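Halogenase (Chondromyces crocatus, PDB 3E1T) is an FAD-dependent halogenase that probably chlorinates a precursor in the biosynthesis of the myxobacterial compound chondrochloren. Local coordinates at residues P5-L10 / G30-L35; L36-F41 / R131-D136; N209-A214 / C259-E264; D217-Y222 / S374-A379. All blocks are in the same frame, centred on the assembly; numbering follows the deposited sequence.

Contact 1 of 4, residues P5-L10 / G30-L35; sequences PEVFDL and GHRVLL
Leu10 and Val33 form a parallel bridge, their CA atoms 4.8 Å apart, while the chain turns a corner at Asp9, so that residues 6-8 run in a different sheet from the strand that follows. The pairing belongs to the Rossmann-type beta-alpha-beta unit of the FAD-binding fold: strand 10-13, helix 17-27 and strand 33-36, with the last of these lying beside the first. Two backbone amides share one acceptor at the corner. Arg32 O takes Asp9 N at 2.7 Å and Leu10 N at 3.2 Å, and two residues on from Arg32, Leu34 N donates to Leu10 O at 3.0 Å.

The Asp9 side chain spans the corner to Arg32 with both its oxygens. OD1 accepts from Arg32 N through the lone pair turned away from OD2; this bond is modelled too short for its length to be trusted. The other oxygen, OD2, makes a salt bridge of 3.0 Å to Arg32 NH1. The arginine is bent about its CG-CD bond (chi3 -61°), which brings one guanidinium face against the carboxylate, with the two planes 67° apart, rather than edge to edge. Val7 O comes to the guanidinium edge, in its plane.

Away from these polar groups, Leu10 and Val33 turn the same way and rest on helix 17-27. Phe8 lies on the other side, its ring spread over Leu34: Leu34 CB stands 3.6 Å from the ring centroid, almost exactly on the ring normal, and Leu34 CG approaches Phe8 CZ equally closely.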
# COMPACT_ATOMS: atom_id res chain seq x y z
N PRO A 5 -15.18 -3.83 32.34
CA PRO A 5 -14.67 -3.64 30.98
C PRO A 5 -13.47 -2.70 31.00
O PRO A 5 -13.54 -1.60 31.56
CB PRO A 5 -15.85 -3.01 30.24
CG PRO A 5 -16.75 -2.41 31.33
CD PRO A 5 -16.20 -2.82 32.68
N GLU A 6 -12.37 -3.16 30.39
CA GLU A 6 -11.06 -2.53 30.51
C GLU A 6 -10.99 -1.15 29.86
O GLU A 6 -11.67 -0.91 28.85
CB GLU A 6 -10.00 -3.45 29.90
CG GLU A 6 -10.12 -4.91 30.34
CD GLU A 6 -9.03 -5.82 29.76
OE1 GLU A 6 -9.36 -6.92 29.28
OE2 GLU A 6 -7.84 -5.43 29.80
N VAL A 7 -10.19 -0.25 30.43
CA VAL A 7 -10.03 1.11 29.91
C VAL A 7 -8.59 1.37 29.45
O VAL A 7 -7.63 1.05 30.15
CB VAL A 7 -10.50 2.19 30.94
CG1 VAL A 7 -9.72 2.09 32.26
CG2 VAL A 7 -10.41 3.60 30.35
N PHE A 8 -8.46 1.93 28.24
CA PHE A 8 -7.14 2.19 27.64
C PHE A 8 -7.04 3.63 27.14
O PHE A 8 -8.02 4.37 27.17
CB PHE A 8 -6.89 1.20 26.51
CG PHE A 8 -6.79 -0.24 26.95
CD1 PHE A 8 -5.57 -0.78 27.32
CD2 PHE A 8 -7.92 -1.05 27.00
CE1 PHE A 8 -5.46 -2.11 27.72
CE2 PHE A 8 -7.84 -2.38 27.41
CZ PHE A 8 -6.61 -2.91 27.77
N ASP A 9 -5.85 4.06 26.72
CA ASP A 9 -5.77 5.34 26.04
C ASP A 9 -6.16 5.13 24.56
O ASP A 9 -6.77 6.00 23.95
CB ASP A 9 -4.37 5.97 26.17
CG ASP A 9 -3.98 6.28 27.62
OD1 ASP A 9 -2.99 5.67 28.09
OD2 ASP A 9 -4.64 7.12 28.28
N LEU A 10 -5.83 3.95 24.02
CA LEU A 10 -6.01 3.66 22.59
C LEU A 10 -6.29 2.19 22.37
O LEU A 10 -5.60 1.34 22.93
CB LEU A 10 -4.73 4.04 21.82
CG LEU A 10 -4.53 3.62 20.35
CD1 LEU A 10 -5.57 4.30 19.45
CD2 LEU A 10 -3.11 3.96 19.88
N GLY A 30 4.47 6.23 26.57
CA GLY A 30 4.03 5.86 27.91
C GLY A 30 2.52 5.93 28.09
O GLY A 30 2.04 6.45 29.10
N HIS A 31 1.78 5.39 27.13
CA HIS A 31 0.33 5.37 27.19
C HIS A 31 -0.18 3.94 27.19
O HIS A 31 0.55 3.02 26.81
CB HIS A 31 -0.27 6.15 26.02
CG HIS A 31 0.11 7.60 26.00
ND1 HIS A 31 0.87 8.16 24.99
CD2 HIS A 31 -0.18 8.61 26.86
CE1 HIS A 31 1.03 9.45 25.23
NE2 HIS A 31 0.41 9.75 26.35
N ARG A 32 -1.42 3.75 27.64
CA ARG A 32 -2.04 2.43 27.69
C ARG A 32 -2.67 2.09 26.33
O ARG A 32 -3.66 2.71 25.94
CB ARG A 32 -3.12 2.35 28.79
CG ARG A 32 -2.73 3.00 30.12
CD ARG A 32 -3.82 2.89 31.20
NE ARG A 32 -5.11 3.54 30.89
CZ ARG A 32 -5.33 4.85 30.79
NH1 ARG A 32 -4.34 5.73 30.94
NH2 ARG A 32 -6.55 5.30 30.52
N VAL A 33 -2.10 1.13 25.62
CA VAL A 33 -2.71 0.70 24.36
C VAL A 33 -2.97 -0.80 24.30
O VAL A 33 -2.15 -1.61 24.72
CB VAL A 33 -2.02 1.31 23.06
CG1 VAL A 33 -0.73 2.06 23.37
CG2 VAL A 33 -1.84 0.26 21.94
N LEU A 34 -4.17 -1.12 23.80
CA LEU A 34 -4.58 -2.47 23.48
C LEU A 34 -4.58 -2.60 21.96
O LEU A 34 -4.99 -1.68 21.25
CB LEU A 34 -6.02 -2.69 23.98
CG LEU A 34 -6.64 -4.04 24.34
CD1 LEU A 34 -8.09 -4.06 23.88
CD2 LEU A 34 -5.91 -5.27 23.83
N LEU A 35 -4.14 -3.74 21.46
CA LEU A 35 -4.19 -4.04 20.05
C LEU A 35 -4.81 -5.42 19.89
O LEU A 35 -4.30 -6.39 20.45
CB LEU A 35 -2.79 -3.93 19.43
CG LEU A 35 -2.24 -4.56 18.14
CD1 LEU A 35 -3.16 -5.49 17.37
CD2 LEU A 35 -1.64 -3.48 17.25

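Contact 2 of 4, residues L36-F41 / R131-D136; sequences LEREAF and RHEVID. With FAD (flavin-adenine dinucleotide), chain C.
Glu37 and His132 are joined by a backbone bond of uncommon shape: His132 N reaches Glu37 O at 3.0 Å from 42° above the carbonyl plane, away from either lone pair. The chains run roughly antiparallel here without forming a regular ladder; a second link, from Arg131 N to Glu39 O, is weak.

What the pairing does becomes clear at the cofactor. Glu37 sends its side chain away from residues 131-136 and, bent at chi2 (67°), turns its carboxylate to the adenosine ribose. OE1 accepts from FAD O3B at 2.7 Å, OE2 from FAD O2B at 2.6 Å. Each oxygen has a further donor that fixes the carboxylate's rotation: Gly15 N for OE1, and Glu39 N for OE2 at 3.0 Å.

From strand 133-140, Val134 reads the adenine with its backbone, its N donating to FAD N1A (3.0 Å) and its O accepting from FAD N6A (3.0 Å). Arg38 and Glu133 lie side by side, pointing the same way, though the carboxylate of Glu133 is paired with Arg173. Leu36 makes the apolar contact, CD1 against Val134 CG2 at 3.6 Å, and its CD2 lies obliquely against the His132 imidazole, nearest ND1 at 3.6 Å.

An acidic residue just past the second strand of a Rossmann-type beta-alpha-beta unit, holding both ribose hydroxyls, is the classic signature of the FAD adenosine site.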
# COMPACT_ATOMS: atom_id res chain seq x y z
N LEU A 36 -5.92 -5.47 19.16
CA LEU A 36 -6.62 -6.73 18.89
C LEU A 36 -6.40 -7.21 17.45
O LEU A 36 -6.67 -6.47 16.50
CB LEU A 36 -8.12 -6.58 19.19
CG LEU A 36 -8.54 -6.17 20.62
CD1 LEU A 36 -10.04 -5.97 20.70
CD2 LEU A 36 -8.10 -7.22 21.64
N GLU A 37 -5.93 -8.44 17.30
CA GLU A 37 -5.66 -9.03 15.99
C GLU A 37 -6.42 -10.35 15.82
O GLU A 37 -6.34 -11.24 16.66
CB GLU A 37 -4.14 -9.22 15.80
CG GLU A 37 -3.74 -10.20 14.71
CD GLU A 37 -4.11 -9.74 13.31
OE1 GLU A 37 -3.85 -8.56 12.96
OE2 GLU A 37 -4.65 -10.57 12.57
N ARG A 38 -7.15 -10.45 14.71
CA ARG A 38 -8.07 -11.55 14.45
C ARG A 38 -7.35 -12.90 14.31
O ARG A 38 -7.85 -13.94 14.76
CB ARG A 38 -8.90 -11.22 13.20
CG ARG A 38 -9.80 -12.31 12.65
CD ARG A 38 -10.43 -11.88 11.32
NE ARG A 38 -9.41 -11.36 10.40
CZ ARG A 38 -8.83 -12.06 9.43
NH1 ARG A 38 -9.15 -13.33 9.20
NH2 ARG A 38 -7.90 -11.48 8.67
N GLU A 39 -6.16 -12.87 13.69
CA GLU A 39 -5.39 -14.07 13.38
C GLU A 39 -4.38 -14.37 14.48
O GLU A 39 -4.10 -13.52 15.34
CB GLU A 39 -4.64 -13.88 12.04
CG GLU A 39 -5.53 -13.86 10.78
CD GLU A 39 -5.27 -15.04 9.82
OE1 GLU A 39 -5.07 -14.78 8.60
OE2 GLU A 39 -5.27 -16.21 10.27
N ALA A 40 -3.84 -15.58 14.45
CA ALA A 40 -2.68 -15.95 15.25
C ALA A 40 -1.45 -15.81 14.36
O ALA A 40 -1.39 -16.37 13.26
CB ALA A 40 -2.81 -17.39 15.78
N PHE A 41 -0.48 -15.02 14.82
CA PHE A 41 0.75 -14.81 14.07
C PHE A 41 1.70 -15.99 14.24
O PHE A 41 1.65 -16.69 15.26
CB PHE A 41 1.41 -13.49 14.48
CG PHE A 41 0.82 -12.28 13.79
CD1 PHE A 41 -0.47 -12.30 13.28
CD2 PHE A 41 1.56 -11.11 13.67
CE1 PHE A 41 -1.02 -11.17 12.66
CE2 PHE A 41 1.03 -9.99 13.05
CZ PHE A 41 -0.26 -10.02 12.54
N ARG A 131 -5.93 -13.86 18.09
CA ARG A 131 -7.21 -14.60 18.11
C ARG A 131 -8.42 -13.79 18.61
O ARG A 131 -9.43 -14.36 19.05
CB ARG A 131 -7.09 -15.93 18.89
CG ARG A 131 -6.20 -17.00 18.24
CD ARG A 131 -6.40 -17.09 16.72
NE ARG A 131 -7.76 -17.46 16.33
CZ ARG A 131 -8.10 -18.64 15.81
NH1 ARG A 131 -7.17 -19.58 15.61
NH2 ARG A 131 -9.36 -18.88 15.49
N HIS A 132 -8.31 -12.46 18.53
CA HIS A 132 -9.35 -11.55 18.98
C HIS A 132 -9.90 -10.74 17.80
O HIS A 132 -9.20 -9.88 17.24
CB HIS A 132 -8.79 -10.60 20.04
CG HIS A 132 -8.56 -11.23 21.39
ND1 HIS A 132 -8.96 -10.63 22.57
CD2 HIS A 132 -7.96 -12.39 21.74
CE1 HIS A 132 -8.61 -11.40 23.59
NE2 HIS A 132 -8.01 -12.48 23.11
N GLU A 133 -11.16 -11.01 17.44
CA GLU A 133 -11.82 -10.32 16.32
C GLU A 133 -12.77 -9.21 16.78
O GLU A 133 -13.76 -9.48 17.45
CB GLU A 133 -12.56 -11.32 15.43
CG GLU A 133 -13.31 -10.68 14.27
CD GLU A 133 -13.98 -11.68 13.34
OE1 GLU A 133 -14.22 -12.84 13.75
OE2 GLU A 133 -14.27 -11.30 12.19
N VAL A 134 -12.46 -7.97 16.39
CA VAL A 134 -13.35 -6.83 16.64
C VAL A 134 -14.60 -6.94 15.76
O VAL A 134 -14.52 -7.25 14.57
CB VAL A 134 -12.64 -5.48 16.44
CG1 VAL A 134 -13.62 -4.30 16.59
CG2 VAL A 134 -11.51 -5.33 17.44
N ILE A 135 -15.75 -6.71 16.39
CA ILE A 135 -17.06 -6.92 15.78
C ILE A 135 -17.71 -5.57 15.48
O ILE A 135 -18.33 -5.38 14.43
CB ILE A 135 -17.98 -7.75 16.73
CG1 ILE A 135 -17.31 -9.06 17.14
CG2 ILE A 135 -19.33 -8.04 16.08
CD1 ILE A 135 -17.03 -10.02 15.98
N ASP A 136 -17.56 -4.64 16.41
CA ASP A 136 -18.18 -3.33 16.30
C ASP A 136 -17.34 -2.34 17.06
O ASP A 136 -16.72 -2.69 18.06
CB ASP A 136 -19.58 -3.35 16.93
CG ASP A 136 -20.50 -4.36 16.29
OD1 ASP A 136 -20.97 -4.10 15.16
OD2 ASP A 136 -20.75 -5.41 16.91
PA FAD C . -3.09 -5.48 6.72
O1A FAD C . -1.66 -5.83 6.37
O2A FAD C . -4.12 -6.05 5.82
O5B FAD C . -3.35 -6.01 8.22
C5B FAD C . -4.59 -5.79 8.88
C4B FAD C . -4.74 -6.79 10.03
O4B FAD C . -6.01 -6.67 10.64
C3B FAD C . -4.63 -8.22 9.54
O3B FAD C . -3.62 -8.86 10.28
C2B FAD C . -5.98 -8.85 9.83
O2B FAD C . -5.81 -10.16 10.31
C1B FAD C . -6.53 -7.94 10.91
N9A FAD C . -8.00 -7.84 10.96
C8A FAD C . -8.91 -7.82 9.93
N7A FAD C . -10.15 -7.69 10.46
C5A FAD C . -10.05 -7.62 11.81
C6A FAD C . -10.98 -7.50 12.85
N6A FAD C . -12.30 -7.56 12.61
N1A FAD C . -10.54 -7.46 14.15
C2A FAD C . -9.20 -7.56 14.45
N3A FAD C . -8.29 -7.69 13.42
C4A FAD C . -8.70 -7.72 12.13
N1 FAD C . 2.44 -3.12 -0.47
C2 FAD C . 3.80 -2.96 -0.44
O2 FAD C . 4.27 -2.20 0.40
N3 FAD C . 4.59 -3.65 -1.35
C4 FAD C . 4.02 -4.50 -2.28
O4 FAD C . 4.72 -5.13 -3.08
C4X FAD C . 2.64 -4.65 -2.32
N5 FAD C . 2.04 -5.50 -3.24
C5X FAD C . 0.66 -5.64 -3.25
C6 FAD C . 0.04 -6.48 -4.17
C7 FAD C . -1.36 -6.61 -4.18
C7M FAD C . -2.02 -7.34 -5.31
C8 FAD C . -2.14 -5.90 -3.26
C8M FAD C . -3.64 -5.85 -3.36
C9 FAD C . -1.51 -5.07 -2.33
C9A FAD C . -0.11 -4.93 -2.32
N10 FAD C . 0.48 -4.10 -1.39
C10 FAD C . 1.85 -3.96 -1.39
C1' FAD C . -0.35 -3.42 -0.31
C2' FAD C . -0.24 -4.08 1.07
O2' FAD C . -0.80 -5.37 0.99
C3' FAD C . -1.01 -3.27 2.13
O3' FAD C . -0.93 -1.89 1.86
C4' FAD C . -0.51 -3.44 3.56
O4' FAD C . -0.64 -4.79 3.95
C5' FAD C . -1.35 -2.56 4.49
O5' FAD C . -1.13 -2.95 5.82
P FAD C . -2.26 -2.74 6.95
O1P FAD C . -1.60 -2.74 8.31
O2P FAD C . -2.99 -1.45 6.73
O3P FAD C . -3.31 -3.90 6.72

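Contact 3 of 4, residues N209-A214 / C259-E264; sequences NILSAA and CPIIKE
Leu211, Ala213 and Ile261 carry most of this contact, which is wholly apolar and contains no hydrogen bond between the segments. Leu211 and Ala213 project from the same face of strand 210-214 toward helix 260-264, and Ile261 reaches back from the first turn of that helix with a different branch for each of them. Its longer arm meets Leu211 tip to tip, Ile261 CD1 lying 3.8 Å from Leu211 CD2. Its CG2 methyl bears on Ala213 CB at 3.5 Å. This division follows from chi1 (-177°), which extends CG1 away from the backbone N and leaves CG2 lying nearer the strand's Ala213 end.

Two further groups flank the isoleucine. Ile262 brings its CD1 to 4.1 Å from Leu211 CD2, while Cys259, at the N-cap position, sets SG 4.0 Å from Ala213 CB. The small alanine thus meets both the helix start and its first turn.

The axes of strand 210-214 and helix 260-264 approach to 9.0 Å, their directions 130° apart. Strand 210-215 lies between strands 75-82 and 218-224 in the mixed sheet, and helix 260-266 and its N-cap also cover strand 218-224, Ile262 and Cys259 both touching Phe220, a residue on which helix 248-257 packs as well.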
# COMPACT_ATOMS: atom_id res chain seq x y z
N ASN A 209 16.40 -6.88 -6.60
CA ASN A 209 15.47 -5.89 -7.12
C ASN A 209 14.13 -6.53 -7.46
O ASN A 209 14.06 -7.71 -7.79
CB ASN A 209 16.02 -5.23 -8.39
CG ASN A 209 17.00 -4.13 -8.10
OD1 ASN A 209 17.64 -4.11 -7.06
ND2 ASN A 209 17.13 -3.21 -9.04
N ILE A 210 13.08 -5.72 -7.37
CA ILE A 210 11.79 -6.12 -7.91
C ILE A 210 11.83 -5.97 -9.43
O ILE A 210 12.46 -5.03 -9.96
CB ILE A 210 10.60 -5.31 -7.29
CG1 ILE A 210 9.25 -5.83 -7.80
CG2 ILE A 210 10.76 -3.81 -7.57
CD1 ILE A 210 8.01 -5.25 -7.08
N LEU A 211 11.18 -6.90 -10.12
CA LEU A 211 10.94 -6.80 -11.54
C LEU A 211 9.44 -6.67 -11.80
O LEU A 211 8.65 -7.46 -11.28
CB LEU A 211 11.50 -8.03 -12.26
CG LEU A 211 11.10 -8.27 -13.72
CD1 LEU A 211 11.81 -7.30 -14.67
CD2 LEU A 211 11.37 -9.72 -14.13
N SER A 212 9.05 -5.67 -12.59
CA SER A 212 7.67 -5.53 -13.05
C SER A 212 7.67 -5.46 -14.56
O SER A 212 8.46 -4.71 -15.16
CB SER A 212 7.01 -4.27 -12.47
OG SER A 212 7.22 -4.17 -11.07
N ALA A 213 6.78 -6.23 -15.18
CA ALA A 213 6.78 -6.39 -16.62
C ALA A 213 5.38 -6.34 -17.25
O ALA A 213 4.52 -7.18 -16.97
CB ALA A 213 7.50 -7.70 -17.00
N ALA A 214 5.17 -5.36 -18.12
CA ALA A 214 3.94 -5.22 -18.87
C ALA A 214 3.84 -6.24 -20.01
O ALA A 214 4.85 -6.57 -20.65
CB ALA A 214 3.84 -3.81 -19.43
N CYS A 259 4.06 -13.63 -21.23
CA CYS A 259 4.98 -12.55 -20.86
C CYS A 259 6.43 -13.06 -20.93
O CYS A 259 6.92 -13.66 -19.97
CB CYS A 259 4.65 -12.02 -19.47
SG CYS A 259 5.70 -10.64 -18.94
N PRO A 260 7.11 -12.83 -22.07
CA PRO A 260 8.47 -13.33 -22.32
C PRO A 260 9.43 -13.37 -21.11
O PRO A 260 9.90 -14.46 -20.75
CB PRO A 260 8.98 -12.40 -23.41
CG PRO A 260 7.76 -12.17 -24.24
CD PRO A 260 6.59 -12.12 -23.26
N ILE A 261 9.71 -12.22 -20.49
CA ILE A 261 10.65 -12.20 -19.36
C ILE A 261 10.21 -13.09 -18.20
O ILE A 261 11.04 -13.78 -17.60
CB ILE A 261 11.00 -10.76 -18.87
CG1 ILE A 261 12.05 -10.82 -17.75
CG2 ILE A 261 9.75 -9.99 -18.42
CD1 ILE A 261 12.90 -9.56 -17.61
N ILE A 262 8.91 -13.11 -17.91
CA ILE A 262 8.39 -13.94 -16.82
C ILE A 262 8.43 -15.42 -17.22
O ILE A 262 8.77 -16.27 -16.39
CB ILE A 262 6.94 -13.52 -16.41
CG1 ILE A 262 6.88 -12.04 -15.99
CG2 ILE A 262 6.38 -14.46 -15.32
CD1 ILE A 262 7.85 -11.61 -14.88
N LYS A 263 8.09 -15.71 -18.47
CA LYS A 263 8.19 -17.08 -18.99
C LYS A 263 9.60 -17.64 -18.82
O LYS A 263 9.78 -18.76 -18.32
CB LYS A 263 7.77 -17.15 -20.47
CG LYS A 263 7.79 -18.58 -21.05
CD LYS A 263 7.01 -18.69 -22.34
CE LYS A 263 7.29 -20.02 -23.07
NZ LYS A 263 7.17 -21.23 -22.19
N GLU A 264 10.60 -16.86 -19.19
CA GLU A 264 11.98 -17.32 -19.08
C GLU A 264 12.47 -17.40 -17.62
O GLU A 264 13.12 -18.38 -17.24
CB GLU A 264 12.94 -16.52 -19.98
CG GLU A 264 13.35 -15.15 -19.49
CD GLU A 264 14.77 -14.79 -19.93
OE1 GLU A 264 14.91 -13.97 -20.86
OE2 GLU A 264 15.74 -15.34 -19.35

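Contact 4 of 4, residues D217-Y222 / S374-A379; sequences DGWFWY and SYFWSA
Asp217 and Phe376 are bridged by a water that donates to Asp217 OD1 at 2.8 Å and accepts from Phe376 N at 3.0 Å. The other carboxylate oxygen, OD2, pairs with Arg258, so both carboxylate oxygens are engaged. The bridge joins the start of strand 218-224, part of the large mixed sheet, to the first turn of helix 375-378, whose N-cap is Ser374. There OG accepts from Trp377 N at 3.2 Å in a nearly straight bond, and it is also hydrogen-bonded to Gln216 O, tying the helix start to the turn before the strand.

Beside these polar bonds, two aromatic side chains of the helix pack on the strand. Phe376, with CG anti to its own amide nitrogen (chi1 179°), lays its ring flat over Gly218: the glycine CA stands 3.6 Å from the ring centroid, 11° off the normal, a CH-pi contact. Asp217 O lies 3.4 Å from Phe376 CD1.

Trp377 follows alongside, one face of its indole lying against Phe376 and its edge turned to Gly218 O, while NE1 is bonded to Phe215 O. The Trp219 side chain, anchored through NE1 to Tyr366, runs at about a right angle to that of Trp377; Trp83 meets both indoles edge to face. Further along this strand Trp221 touches the FAD, so the contact lies at the start of a strand that reaches the cofactor pocket. Across the two indoles, Trp219 CD1 comes to 4.0 Å from Trp377 CH2.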
# COMPACT_ATOMS: atom_id res chain seq x y z
N ASP A 217 -2.15 -8.13 -21.64
CA ASP A 217 -3.35 -8.13 -20.80
C ASP A 217 -3.14 -7.50 -19.41
O ASP A 217 -4.02 -7.57 -18.55
CB ASP A 217 -3.93 -9.54 -20.68
CG ASP A 217 -4.71 -9.98 -21.92
OD1 ASP A 217 -4.85 -9.20 -22.87
OD2 ASP A 217 -5.22 -11.12 -21.92
N GLY A 218 -1.98 -6.88 -19.20
CA GLY A 218 -1.68 -6.27 -17.90
C GLY A 218 -0.21 -6.29 -17.60
O GLY A 218 0.60 -6.04 -18.49
N TRP A 219 0.14 -6.58 -16.35
CA TRP A 219 1.54 -6.62 -15.97
C TRP A 219 1.81 -7.60 -14.83
O TRP A 219 0.90 -7.96 -14.09
CB TRP A 219 2.08 -5.21 -15.63
CG TRP A 219 1.43 -4.55 -14.44
CD1 TRP A 219 0.27 -3.84 -14.43
CD2 TRP A 219 1.94 -4.50 -13.09
NE1 TRP A 219 0.00 -3.37 -13.16
CE2 TRP A 219 1.00 -3.76 -12.32
CE3 TRP A 219 3.07 -5.03 -12.46
CZ2 TRP A 219 1.17 -3.54 -10.95
CZ3 TRP A 219 3.24 -4.80 -11.09
CH2 TRP A 219 2.29 -4.06 -10.35
N PHE A 220 3.06 -8.03 -14.73
CA PHE A 220 3.50 -8.97 -13.71
C PHE A 220 4.41 -8.29 -12.70
O PHE A 220 5.19 -7.40 -13.06
CB PHE A 220 4.29 -10.11 -14.35
CG PHE A 220 3.48 -11.30 -14.72
CD1 PHE A 220 3.20 -12.28 -13.78
CD2 PHE A 220 3.03 -11.47 -16.03
CE1 PHE A 220 2.44 -13.40 -14.12
CE2 PHE A 220 2.28 -12.58 -16.39
CZ PHE A 220 1.99 -13.56 -15.44
N TRP A 221 4.32 -8.69 -11.44
CA TRP A 221 5.42 -8.47 -10.51
C TRP A 221 6.17 -9.77 -10.27
O TRP A 221 5.61 -10.86 -10.43
CB TRP A 221 4.96 -7.84 -9.18
CG TRP A 221 4.31 -8.79 -8.20
CD1 TRP A 221 4.93 -9.70 -7.39
CD2 TRP A 221 2.90 -8.87 -7.88
NE1 TRP A 221 4.01 -10.37 -6.61
CE2 TRP A 221 2.76 -9.87 -6.89
CE3 TRP A 221 1.76 -8.21 -8.36
CZ2 TRP A 221 1.51 -10.22 -6.35
CZ3 TRP A 221 0.52 -8.55 -7.81
CH2 TRP A 221 0.41 -9.56 -6.82
N TYR A 222 7.44 -9.65 -9.89
CA TYR A 222 8.36 -10.78 -9.71
C TYR A 222 9.30 -10.38 -8.59
O TYR A 222 10.24 -9.62 -8.81
CB TYR A 222 9.15 -11.04 -11.00
CG TYR A 222 10.02 -12.30 -11.01
CD1 TYR A 222 9.51 -13.51 -11.48
CD2 TYR A 222 11.35 -12.28 -10.57
CE1 TYR A 222 10.29 -14.67 -11.51
CE2 TYR A 222 12.16 -13.45 -10.60
CZ TYR A 222 11.61 -14.63 -11.07
OH TYR A 222 12.36 -15.80 -11.12
N SER A 374 -3.47 -3.48 -27.11
CA SER A 374 -3.91 -3.96 -25.80
C SER A 374 -5.17 -3.24 -25.35
O SER A 374 -5.18 -2.01 -25.25
CB SER A 374 -2.82 -3.76 -24.74
OG SER A 374 -3.29 -4.16 -23.47
N TYR A 375 -6.22 -4.00 -25.07
CA TYR A 375 -7.42 -3.41 -24.48
C TYR A 375 -7.11 -2.85 -23.08
O TYR A 375 -7.51 -1.74 -22.77
CB TYR A 375 -8.61 -4.39 -24.47
CG TYR A 375 -9.74 -3.98 -23.54
CD1 TYR A 375 -10.36 -2.73 -23.65
CD2 TYR A 375 -10.17 -4.84 -22.53
CE1 TYR A 375 -11.39 -2.35 -22.78
CE2 TYR A 375 -11.20 -4.48 -21.67
CZ TYR A 375 -11.81 -3.23 -21.80
OH TYR A 375 -12.83 -2.90 -20.91
N PHE A 376 -6.35 -3.60 -22.28
CA PHE A 376 -5.98 -3.21 -20.91
C PHE A 376 -5.27 -1.85 -20.88
O PHE A 376 -5.71 -0.94 -20.19
CB PHE A 376 -5.13 -4.32 -20.26
CG PHE A 376 -4.66 -4.02 -18.84
CD1 PHE A 376 -5.35 -4.54 -17.74
CD2 PHE A 376 -3.53 -3.23 -18.61
CE1 PHE A 376 -4.90 -4.26 -16.42
CE2 PHE A 376 -3.09 -2.94 -17.29
CZ PHE A 376 -3.77 -3.47 -16.21
N TRP A 377 -4.19 -1.72 -21.65
CA TRP A 377 -3.44 -0.45 -21.67
C TRP A 377 -4.17 0.70 -22.34
O TRP A 377 -4.10 1.84 -21.86
CB TRP A 377 -2.03 -0.66 -22.24
CG TRP A 377 -1.27 -1.61 -21.41
CD1 TRP A 377 -1.04 -2.93 -21.67
CD2 TRP A 377 -0.68 -1.34 -20.13
NE1 TRP A 377 -0.33 -3.50 -20.64
CE2 TRP A 377 -0.10 -2.54 -19.68
CE3 TRP A 377 -0.57 -0.19 -19.33
CZ2 TRP A 377 0.59 -2.63 -18.46
CZ3 TRP A 377 0.10 -0.29 -18.12
CH2 TRP A 377 0.66 -1.51 -17.70
N SER A 378 -4.91 0.42 -23.41
CA SER A 378 -5.67 1.49 -24.09
C SER A 378 -6.73 2.13 -23.19
O SER A 378 -7.04 3.31 -23.32
CB SER A 378 -6.32 0.98 -25.38
OG SER A 378 -7.39 0.10 -25.07
N ALA A 379 -7.28 1.35 -22.26
CA ALA A 379 -8.27 1.86 -21.31
C ALA A 379 -7.65 2.50 -20.05
O ALA A 379 -8.38 3.03 -19.20
CB ALA A 379 -9.23 0.74 -20.90
O HOH W 1 -5.87 -6.54 -22.91

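The four contacts fall into two pairs toward opposite ends of the bound FAD. Contact 1 closes before contact 2 opens, and both close before contacts 3 and 4 begin. Contacts 1 and 2 adjoin at residues 35 and 36, with centres 16 Å apart; strand 33-36, the second strand of the beta-alpha-beta unit, runs directly into the adenosine site. Contacts 3 and 4 lie 12 Å apart, on neighbouring antiparallel strands 210-215 and 218-224 of the mixed sheet, their segments alternating along the chain. Ala213 O to Phe220 N is a probable hydrogen bond between them. About 36 to 46 Å separates the centres of the two pairs. The dinucleotide spans much of that distance, its adenine held by contact 2 and its flavin nearer contacts 3 and 4.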